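Immunoreactive 84kD antigen PG93 (Porphyromonas gingivalis, PDB 5M11) serves as an essential cell-surface component of the type IX secretion system, the machinery by which this oral bacterium exports proteins. Local coordinates at residues P311-F316 with M338-M343; N371-I376 with F386-W391; T15-H20 with N37-S42. All blocks are in the same frame, centred on the assembly; numbering follows the deposited sequence.

Interaction 1 (P311-F316 with M338-M343). With ZN (zinc ion), chain H.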
loop_
_atom_site.group_PDB
_atom_site.type_symbol
_atom_site.label_atom_id
_atom_site.label_comp_id
_atom_site.label_asym_id
_atom_site.label_seq_id
_atom_site.Cartn_x
_atom_site.Cartn_y
_atom_site.Cartn_z
ATOM N N PRO A 311 0.326 7.262 -7.899
ATOM C CA PRO A 311 1.368 7.811 -7.010
ATOM C C PRO A 311 2.781 7.414 -7.457
ATOM O O PRO A 311 2.930 6.460 -8.216
ATOM C CB PRO A 311 1.022 7.218 -5.637
ATOM C CG PRO A 311 0.224 6.046 -5.905
ATOM C CD PRO A 311 -0.483 6.238 -7.212
ATOM N N GLY A 312 3.794 8.163 -7.014
ATOM C CA GLY A 312 5.199 7.898 -7.325
ATOM C C GLY A 312 5.662 6.540 -6.830
ATOM O O GLY A 312 6.451 5.870 -7.499
ATOM N N ASP A 313 5.161 6.136 -5.639
ATOM C CA ASP A 313 5.364 4.859 -4.946
ATOM C C ASP A 313 4.122 4.569 -4.084
ATOM O O ASP A 313 3.202 5.388 -4.051
ATOM C CB ASP A 313 6.668 4.841 -4.118
ATOM C CG ASP A 313 6.893 5.991 -3.152
ATOM O OD1 ASP A 313 8.064 6.411 -2.993
ATOM O OD2 ASP A 313 5.917 6.423 -2.501
ATOM N N ASN A 314 4.068 3.405 -3.426
ATOM C CA ASN A 314 2.910 3.036 -2.605
ATOM C C ASN A 314 3.210 3.237 -1.113
ATOM O O ASN A 314 2.679 2.491 -0.274
ATOM C CB ASN A 314 2.495 1.588 -2.878
ATOM C CG ASN A 314 2.200 1.264 -4.321
ATOM O OD1 ASN A 314 1.367 1.901 -4.965
ATOM N ND2 ASN A 314 2.798 0.189 -4.820
ATOM N N ASP A 315 4.028 4.279 -0.781
ATOM C CA ASP A 315 4.461 4.563 0.594
ATOM C C ASP A 315 3.759 5.800 1.186
ATOM O O ASP A 315 3.963 6.917 0.735
ATOM C CB ASP A 315 5.991 4.719 0.665
ATOM C CG ASP A 315 6.832 3.609 0.055
ATOM O OD1 ASP A 315 6.277 2.778 -0.696
ATOM O OD2 ASP A 315 8.056 3.608 0.275
ATOM N N PHE A 316 2.916 5.584 2.200
ATOM C CA PHE A 316 2.146 6.652 2.831
ATOM C C PHE A 316 2.435 6.640 4.331
ATOM O O PHE A 316 1.599 6.243 5.152
ATOM C CB PHE A 316 0.641 6.528 2.480
ATOM C CG PHE A 316 0.421 6.663 0.985
ATOM C CD1 PHE A 316 0.039 7.881 0.431
ATOM C CD2 PHE A 316 0.694 5.597 0.121
ATOM C CE1 PHE A 316 -0.075 8.028 -0.954
ATOM C CE2 PHE A 316 0.613 5.757 -1.260
ATOM C CZ PHE A 316 0.217 6.965 -1.789
ATOM N N MET A 338 17.584 5.308 7.446
ATOM C CA MET A 338 17.714 6.317 6.401
ATOM C C MET A 338 17.882 5.668 5.026
ATOM O O MET A 338 17.662 4.463 4.880
ATOM C CB MET A 338 18.919 7.232 6.725
ATOM C CG MET A 338 18.653 8.204 7.859
ATOM S SD MET A 338 20.133 9.028 8.494
ATOM C CE MET A 338 20.365 10.308 7.258
ATOM N N GLY A 339 18.229 6.487 4.033
ATOM C CA GLY A 339 18.487 6.057 2.666
ATOM C C GLY A 339 17.283 5.834 1.773
ATOM O O GLY A 339 17.461 5.435 0.612
ATOM N N HIS A 340 16.052 6.054 2.302
ATOM C CA HIS A 340 14.840 5.886 1.502
ATOM C C HIS A 340 14.682 7.117 0.642
ATOM O O HIS A 340 14.562 8.216 1.182
ATOM C CB HIS A 340 13.590 5.643 2.367
ATOM C CG HIS A 340 12.401 5.197 1.567
ATOM N ND1 HIS A 340 11.709 6.072 0.747
ATOM C CD2 HIS A 340 11.832 3.972 1.473
ATOM C CE1 HIS A 340 10.753 5.355 0.177
ATOM N NE2 HIS A 340 10.784 4.084 0.585
ATOM N N ALA A 341 14.715 6.942 -0.692
ATOM C CA ALA A 341 14.586 8.024 -1.669
ATOM C C ALA A 341 13.391 8.950 -1.349
ATOM O O ALA A 341 12.280 8.470 -1.097
ATOM C CB ALA A 341 14.444 7.444 -3.063
ATOM N N GLY A 342 13.670 10.255 -1.288
ATOM C CA GLY A 342 12.681 11.287 -1.000
ATOM C C GLY A 342 11.589 11.291 -2.046
ATOM O O GLY A 342 11.875 11.100 -3.242
ATOM N N MET A 343 10.322 11.432 -1.589
ATOM C CA MET A 343 9.152 11.418 -2.458
ATOM C C MET A 343 7.974 12.151 -1.799
ATOM O O MET A 343 7.566 11.843 -0.670
ATOM C CB MET A 343 8.779 9.965 -2.834
ATOM C CG MET A 343 7.509 9.808 -3.642
ATOM S SD MET A 343 7.635 10.219 -5.398
ATOM C CE MET A 343 8.637 8.839 -6.012
HETATM ZN ZN ZN H . 9.721 2.523 -0.402
#

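Interaction 2 (N371-I376 with F386-W391)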
loop_
_atom_site.group_PDB
_atom_site.type_symbol
_atom_site.label_atom_id
_atom_site.label_comp_id
_atom_site.label_asym_id
_atom_site.label_seq_id
_atom_site.Cartn_x
_atom_site.Cartn_y
_atom_site.Cartn_z
ATOM N N ASN A 371 16.384 12.657 0.870
ATOM C CA ASN A 371 15.976 11.343 1.338
ATOM C C ASN A 371 15.138 11.475 2.593
ATOM O O ASN A 371 15.245 12.467 3.324
ATOM C CB ASN A 371 17.201 10.450 1.631
ATOM C CG ASN A 371 17.984 9.948 0.439
ATOM O OD1 ASN A 371 17.443 9.545 -0.600
ATOM N ND2 ASN A 371 19.288 9.868 0.614
ATOM N N ASP A 372 14.329 10.440 2.847
ATOM C CA ASP A 372 13.473 10.241 4.004
ATOM C C ASP A 372 12.641 11.471 4.312
ATOM O O ASP A 372 12.768 12.053 5.394
ATOM C CB ASP A 372 14.285 9.804 5.241
ATOM C CG ASP A 372 15.423 8.850 4.942
ATOM O OD1 ASP A 372 15.141 7.682 4.578
ATOM O OD2 ASP A 372 16.598 9.272 5.063
ATOM N N ALA A 373 11.787 11.866 3.353
ATOM C CA ALA A 373 10.808 12.935 3.541
ATOM C C ALA A 373 9.731 12.355 4.462
ATOM O O ALA A 373 9.098 11.365 4.099
ATOM C CB ALA A 373 10.239 13.366 2.197
ATOM N N ILE A 374 9.602 12.875 5.687
ATOM C CA ILE A 374 8.712 12.247 6.670
ATOM C C ILE A 374 7.527 13.117 7.187
ATOM O O ILE A 374 6.669 12.567 7.899
ATOM C CB ILE A 374 9.542 11.734 7.873
ATOM C CG1 ILE A 374 10.530 12.798 8.368
ATOM C CG2 ILE A 374 10.245 10.430 7.531
ATOM C CD1 ILE A 374 10.679 12.786 9.735
ATOM N N ASP A 375 7.477 14.432 6.875
ATOM C CA ASP A 375 6.350 15.265 7.310
ATOM C C ASP A 375 6.066 16.409 6.323
ATOM O O ASP A 375 6.968 16.944 5.675
ATOM C CB ASP A 375 6.531 15.819 8.747
ATOM C CG ASP A 375 5.254 15.932 9.599
ATOM O OD1 ASP A 375 4.134 15.958 9.020
ATOM O OD2 ASP A 375 5.376 16.030 10.837
ATOM N N ILE A 376 4.778 16.742 6.204
ATOM C CA ILE A 376 4.250 17.805 5.362
ATOM C C ILE A 376 3.566 18.839 6.246
ATOM O O ILE A 376 3.032 18.502 7.318
ATOM C CB ILE A 376 3.258 17.266 4.284
ATOM C CG1 ILE A 376 3.673 15.868 3.711
ATOM C CG2 ILE A 376 3.022 18.299 3.159
ATOM C CD1 ILE A 376 4.869 15.829 2.702
ATOM N N PHE A 386 3.765 24.750 0.481
ATOM C CA PHE A 386 3.889 23.784 1.562
ATOM C C PHE A 386 5.354 23.537 1.865
ATOM O O PHE A 386 6.209 23.787 1.015
ATOM C CB PHE A 386 3.147 22.459 1.246
ATOM C CG PHE A 386 3.601 21.713 0.010
ATOM C CD1 PHE A 386 4.563 20.716 0.094
ATOM C CD2 PHE A 386 3.042 21.990 -1.236
ATOM C CE1 PHE A 386 4.972 20.020 -1.047
ATOM C CE2 PHE A 386 3.459 21.303 -2.378
ATOM C CZ PHE A 386 4.412 20.314 -2.275
ATOM N N PHE A 387 5.631 23.045 3.082
ATOM C CA PHE A 387 6.960 22.693 3.574
ATOM C C PHE A 387 7.067 21.184 3.795
ATOM O O PHE A 387 6.055 20.507 4.057
ATOM C CB PHE A 387 7.292 23.449 4.874
ATOM C CG PHE A 387 7.757 24.876 4.682
ATOM C CD1 PHE A 387 9.113 25.172 4.554
ATOM C CD2 PHE A 387 6.847 25.921 4.639
ATOM C CE1 PHE A 387 9.544 26.490 4.371
ATOM C CE2 PHE A 387 7.276 27.234 4.440
ATOM C CZ PHE A 387 8.621 27.512 4.320
ATOM N N VAL A 388 8.297 20.650 3.656
ATOM C CA VAL A 388 8.578 19.225 3.847
ATOM C C VAL A 388 9.798 19.045 4.767
ATOM O O VAL A 388 10.849 19.637 4.541
ATOM C CB VAL A 388 8.752 18.454 2.510
ATOM C CG1 VAL A 388 9.012 16.965 2.756
ATOM C CG2 VAL A 388 7.531 18.636 1.613
ATOM N N GLY A 389 9.632 18.209 5.782
ATOM C CA GLY A 389 10.687 17.882 6.725
ATOM C C GLY A 389 11.291 16.539 6.398
ATOM O O GLY A 389 10.582 15.524 6.393
ATOM N N THR A 390 12.593 16.538 6.066
ATOM C CA THR A 390 13.346 15.323 5.777
ATOM C C THR A 390 14.147 14.922 7.010
ATOM O O THR A 390 14.713 15.781 7.701
ATOM C CB THR A 390 14.259 15.477 4.561
ATOM O OG1 THR A 390 15.150 16.564 4.784
ATOM C CG2 THR A 390 13.487 15.652 3.253
ATOM N N TRP A 391 14.185 13.618 7.295
ATOM C CA TRP A 391 14.922 13.130 8.446
ATOM C C TRP A 391 16.400 12.931 8.054
ATOM O O TRP A 391 16.797 11.862 7.577
ATOM C CB TRP A 391 14.264 11.864 9.005
ATOM C CG TRP A 391 14.592 11.611 10.441
ATOM C CD1 TRP A 391 15.371 10.607 10.935
ATOM C CD2 TRP A 391 14.154 12.378 11.572
ATOM N NE1 TRP A 391 15.454 10.704 12.302
ATOM C CE2 TRP A 391 14.717 11.785 12.722
ATOM C CE3 TRP A 391 13.380 13.545 11.725
ATOM C CZ2 TRP A 391 14.524 12.315 14.007
ATOM C CZ3 TRP A 391 13.197 14.069 12.996
ATOM C CH2 TRP A 391 13.771 13.463 14.118
#

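Interaction 3 (T15-H20 with N37-S42)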
loop_
_atom_site.group_PDB
_atom_site.type_symbol
_atom_site.label_atom_id
_atom_site.label_comp_id
_atom_site.label_asym_id
_atom_site.label_seq_id
_atom_site.Cartn_x
_atom_site.Cartn_y
_atom_site.Cartn_z
ATOM N N THR A 15 -8.768 1.533 -4.954
ATOM C CA THR A 15 -7.324 1.515 -4.699
ATOM C C THR A 15 -6.597 2.499 -5.621
ATOM O O THR A 15 -6.876 2.572 -6.831
ATOM C CB THR A 15 -6.733 0.114 -4.824
ATOM O OG1 THR A 15 -6.985 -0.368 -6.130
ATOM C CG2 THR A 15 -7.304 -0.862 -3.819
ATOM N N LEU A 16 -5.641 3.241 -5.031
ATOM C CA LEU A 16 -4.832 4.242 -5.726
ATOM C C LEU A 16 -3.345 3.774 -5.716
ATOM O O LEU A 16 -2.478 4.262 -4.964
ATOM C CB LEU A 16 -5.063 5.624 -5.072
ATOM C CG LEU A 16 -6.471 6.248 -5.275
ATOM C CD1 LEU A 16 -6.754 7.273 -4.246
ATOM C CD2 LEU A 16 -6.587 6.949 -6.647
ATOM N N LEU A 17 -3.096 2.763 -6.552
ATOM C CA LEU A 17 -1.825 2.056 -6.651
ATOM C C LEU A 17 -0.910 2.642 -7.718
ATOM O O LEU A 17 -1.384 3.253 -8.679
ATOM C CB LEU A 17 -2.065 0.542 -6.893
ATOM C CG LEU A 17 -2.713 -0.211 -5.699
ATOM C CD1 LEU A 17 -2.942 -1.658 -6.002
ATOM C CD2 LEU A 17 -1.878 -0.091 -4.417
ATOM N N ALA A 18 0.411 2.461 -7.510
ATOM C CA ALA A 18 1.501 2.938 -8.347
ATOM C C ALA A 18 1.977 1.898 -9.415
ATOM O O ALA A 18 2.041 0.689 -9.156
ATOM C CB ALA A 18 2.671 3.329 -7.462
ATOM N N ILE A 19 2.353 2.402 -10.606
ATOM C CA ILE A 19 2.866 1.551 -11.674
ATOM C C ILE A 19 4.411 1.641 -11.571
ATOM O O ILE A 19 5.008 0.772 -10.924
ATOM C CB ILE A 19 2.215 1.916 -13.040
ATOM C CG1 ILE A 19 0.821 1.241 -13.144
ATOM C CG2 ILE A 19 3.071 1.536 -14.240
ATOM C CD1 ILE A 19 -0.352 2.127 -12.699
ATOM N N HIS A 20 5.034 2.712 -12.081
ATOM C CA HIS A 20 6.474 2.972 -11.968
ATOM C C HIS A 20 7.360 1.752 -12.537
ATOM O O HIS A 20 7.295 1.473 -13.745
ATOM C CB HIS A 20 6.786 3.377 -10.481
ATOM C CG HIS A 20 8.214 3.658 -10.097
ATOM N ND1 HIS A 20 9.189 3.953 -11.037
ATOM C CD2 HIS A 20 8.780 3.664 -8.866
ATOM C CE1 HIS A 20 10.308 4.107 -10.352
ATOM N NE2 HIS A 20 10.110 3.945 -9.044
ATOM N N ASN A 37 6.002 -3.242 -9.529
ATOM C CA ASN A 37 6.052 -3.155 -8.057
ATOM C C ASN A 37 5.045 -4.073 -7.364
ATOM O O ASN A 37 4.903 -4.018 -6.138
ATOM C CB ASN A 37 5.893 -1.700 -7.550
ATOM C CG ASN A 37 7.068 -0.814 -7.909
ATOM O OD1 ASN A 37 8.227 -1.108 -7.571
ATOM N ND2 ASN A 37 6.802 0.270 -8.640
ATOM N N GLY A 38 4.418 -4.955 -8.135
ATOM C CA GLY A 38 3.440 -5.925 -7.638
ATOM C C GLY A 38 2.066 -5.704 -8.225
ATOM O O GLY A 38 1.140 -6.476 -7.960
ATOM N N VAL A 39 1.940 -4.631 -9.030
ATOM C CA VAL A 39 0.684 -4.245 -9.660
ATOM C C VAL A 39 0.662 -4.813 -11.065
ATOM O O VAL A 39 1.523 -4.481 -11.878
ATOM C CB VAL A 39 0.450 -2.710 -9.631
ATOM C CG1 VAL A 39 -0.917 -2.344 -10.211
ATOM C CG2 VAL A 39 0.598 -2.165 -8.216
ATOM N N LEU A 40 -0.312 -5.688 -11.336
ATOM C CA LEU A 40 -0.482 -6.302 -12.646
ATOM C C LEU A 40 -1.245 -5.347 -13.524
ATOM O O LEU A 40 -2.137 -4.661 -13.020
ATOM C CB LEU A 40 -1.217 -7.664 -12.531
ATOM C CG LEU A 40 -1.549 -8.383 -13.850
ATOM C CD1 LEU A 40 -0.341 -9.071 -14.424
ATOM C CD2 LEU A 40 -2.699 -9.348 -13.671
ATOM N N TYR A 41 -0.887 -5.272 -14.824
ATOM C CA TYR A 41 -1.577 -4.399 -15.773
ATOM C C TYR A 41 -1.439 -4.903 -17.211
ATOM O O TYR A 41 -0.504 -5.629 -17.538
ATOM C CB TYR A 41 -1.129 -2.927 -15.646
ATOM C CG TYR A 41 0.301 -2.621 -16.049
ATOM C CD1 TYR A 41 0.620 -2.299 -17.367
ATOM C CD2 TYR A 41 1.312 -2.531 -15.093
ATOM C CE1 TYR A 41 1.921 -1.973 -17.738
ATOM C CE2 TYR A 41 2.617 -2.196 -15.451
ATOM C CZ TYR A 41 2.912 -1.903 -16.774
ATOM O OH TYR A 41 4.180 -1.546 -17.152
ATOM N N SER A 42 -2.402 -4.525 -18.045
ATOM C CA SER A 42 -2.536 -4.848 -19.456
ATOM C C SER A 42 -2.139 -3.628 -20.307
ATOM O O SER A 42 -2.158 -2.510 -19.785
ATOM C CB SER A 42 -3.988 -5.237 -19.736
ATOM O OG SER A 42 -4.221 -5.567 -21.096
#

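Interaction 1 (P311-F316 with M338-M343)
A zinc site ties together two loops beside the first blade of the second beta-propeller, one leading into strand 318-322 and the other into strand 343-347 of the same sheet. The side chains of Asp-315 and His-340 reach in from opposite directions and take adjacent positions on the metal, OD2 and NE2 subtending about 82° at the zinc, and two further atoms from elsewhere in the structure complete the site. Asp-315 OD2 sits 2.1 Å from the zinc ion, while its OD1 stays at 3.5 Å from the metal, so the carboxylate binds through one oxygen. His-340 NE2 is likewise 2.1 Å from the zinc. The carboxylate and imidazole planes are turned 55° against each other, and the closeness of OD2 to NE2 reflects the shared metal rather than a hydrogen bond. With CG anti to the backbone N (chi1 -168°), the His-340 ring reaches across to Asp-315, and its far nitrogen ND1 donates to Ala-341 O over 3.1 Å, which helps fix the rotation of the ring.

Asp-313 forms a second layer. Its OD2 makes a salt bridge to Lys-345 and accepts a weak bond from Asp-315 N, tying it to the backbone of the metal ligand, whereas OD1 lies 3.5 Å from Met-343 CG. The thioether chain then bends at chi2 and chi3 and brings Met-343 CE to 3.8 Å from Gly-312 CA.

Interaction 2 (N371-I376 with F386-W391)
Ile-374 lays its CD1 obliquely against the six-membered part of the Trp-391 indole, 3.4 Å from CE3, at the bulged end of a beta hairpin. The hairpin pairs strands 373-378 and 386-390, the first two of a four-stranded propeller blade, and the fault in their register is a classic beta bulge: Ile-374 and Asp-375 together face Gly-389. Gly-389 O takes the N-H of Ile-374 at 2.9 Å and also a weak bond from Asp-375 N at 3.3 Å. Regular pairing is restored by Gly-389 N, which donates to Asp-375 O. Beyond the bulge, Trp-391 N gives a bond to Asp-372 O at 2.8 Å, just where the chain turns a corner.

The chi1 of Ile-374, 47°, sets CG1 between the backbone N and the carbonyl carbon, and together with chi2 this brings CD1 to Trp-391. Ala-373, Ile-376, Val-388 and Thr-390 share one face of the sheet. There Ala-373 CB rests 3.8 Å from Val-388 CG1, and Ile-376 lies alongside Val-388, pointing the same way, with CD1 4.0 Å from Val-388 CG2. Val-344 of the preceding blade packs against Ile-376, Val-388 and Phe-386. Val-388 CG2 meets the Phe-386 ring at its edge, in plane, and Ile-376 CG2 approaches the same ring obliquely, 4.2 Å from CD1.

Interaction 3 (T15-H20 with N37-S42)
Val-39 points its CB toward residues 15-20, and that atom already lies 3.8 Å from Ala-18 O. The side chain divides at this atom. CG1 stands anti to the backbone N (chi1 -176°), which leaves CG2 beside that N and aimed across the contact. CG2 thus becomes the working tip: it reaches Ala-18 O at 3.3 Å and, on the apolar side, Leu-17 CB at 4.0 Å. Ile-53 of the neighbouring strand 52-54 packs on both Val-39 and Ile-19, so the valine sits within a small apolar cluster.

The flanking residues of 37-42 extend the contact in two chemical directions. Toward the later end of the strand, Tyr-41 takes Ile-19 CG2 obliquely at 3.9 Å from its CE2. Although the CB of Ile-19 is directed away from 37-42, CG2 still comes up to the ring. The phenol OH is hydrogen-bonded to Thr-22 OG1, which fixes the far end of the tyrosine. At the turn before the strand, Asn-37 ND2 donates to Ile-19 O over 2.9 Å, a weak bond because it is strongly bent (128° at the hydrogen). The same nitrogen lies 3.6 Å from His-20 CB, with amide and imidazole planes 52° apart.

Here the chain leaves strand 13-16, which pairs with strand 655-660 near the other end of the chain, and crosses to the blade containing strand 39-42. Such borrowing of an early strand by the final blade is the Velcro closure of beta-propellers, and residues 17-20 belong to the linker that joins the two propellers.

The three contacts illustrate how chemistry follows position in a multi-propeller protein. Interaction 2 is buried within one blade and relies on backbone pairing and apolar packing. Interaction 1 is a surface contact in which a metal does the joining, and interaction 3, partly buried, combines apolar contacts with one weak hydrogen bond from an asparagine side-chain amide. Interactions 1 and 3 both involve connections between the propellers, 311-316 entering the second and 15-20 leading to the first, and these meet directly: Asn-314 OD1 accepts from Ala-18 N. Interactions 1 and 2 adjoin through His-340 and Asp-372, linking zinc loop to adjacent blade. Interactions 2 and 3 do not touch, their nearest atoms being about 13 Å apart.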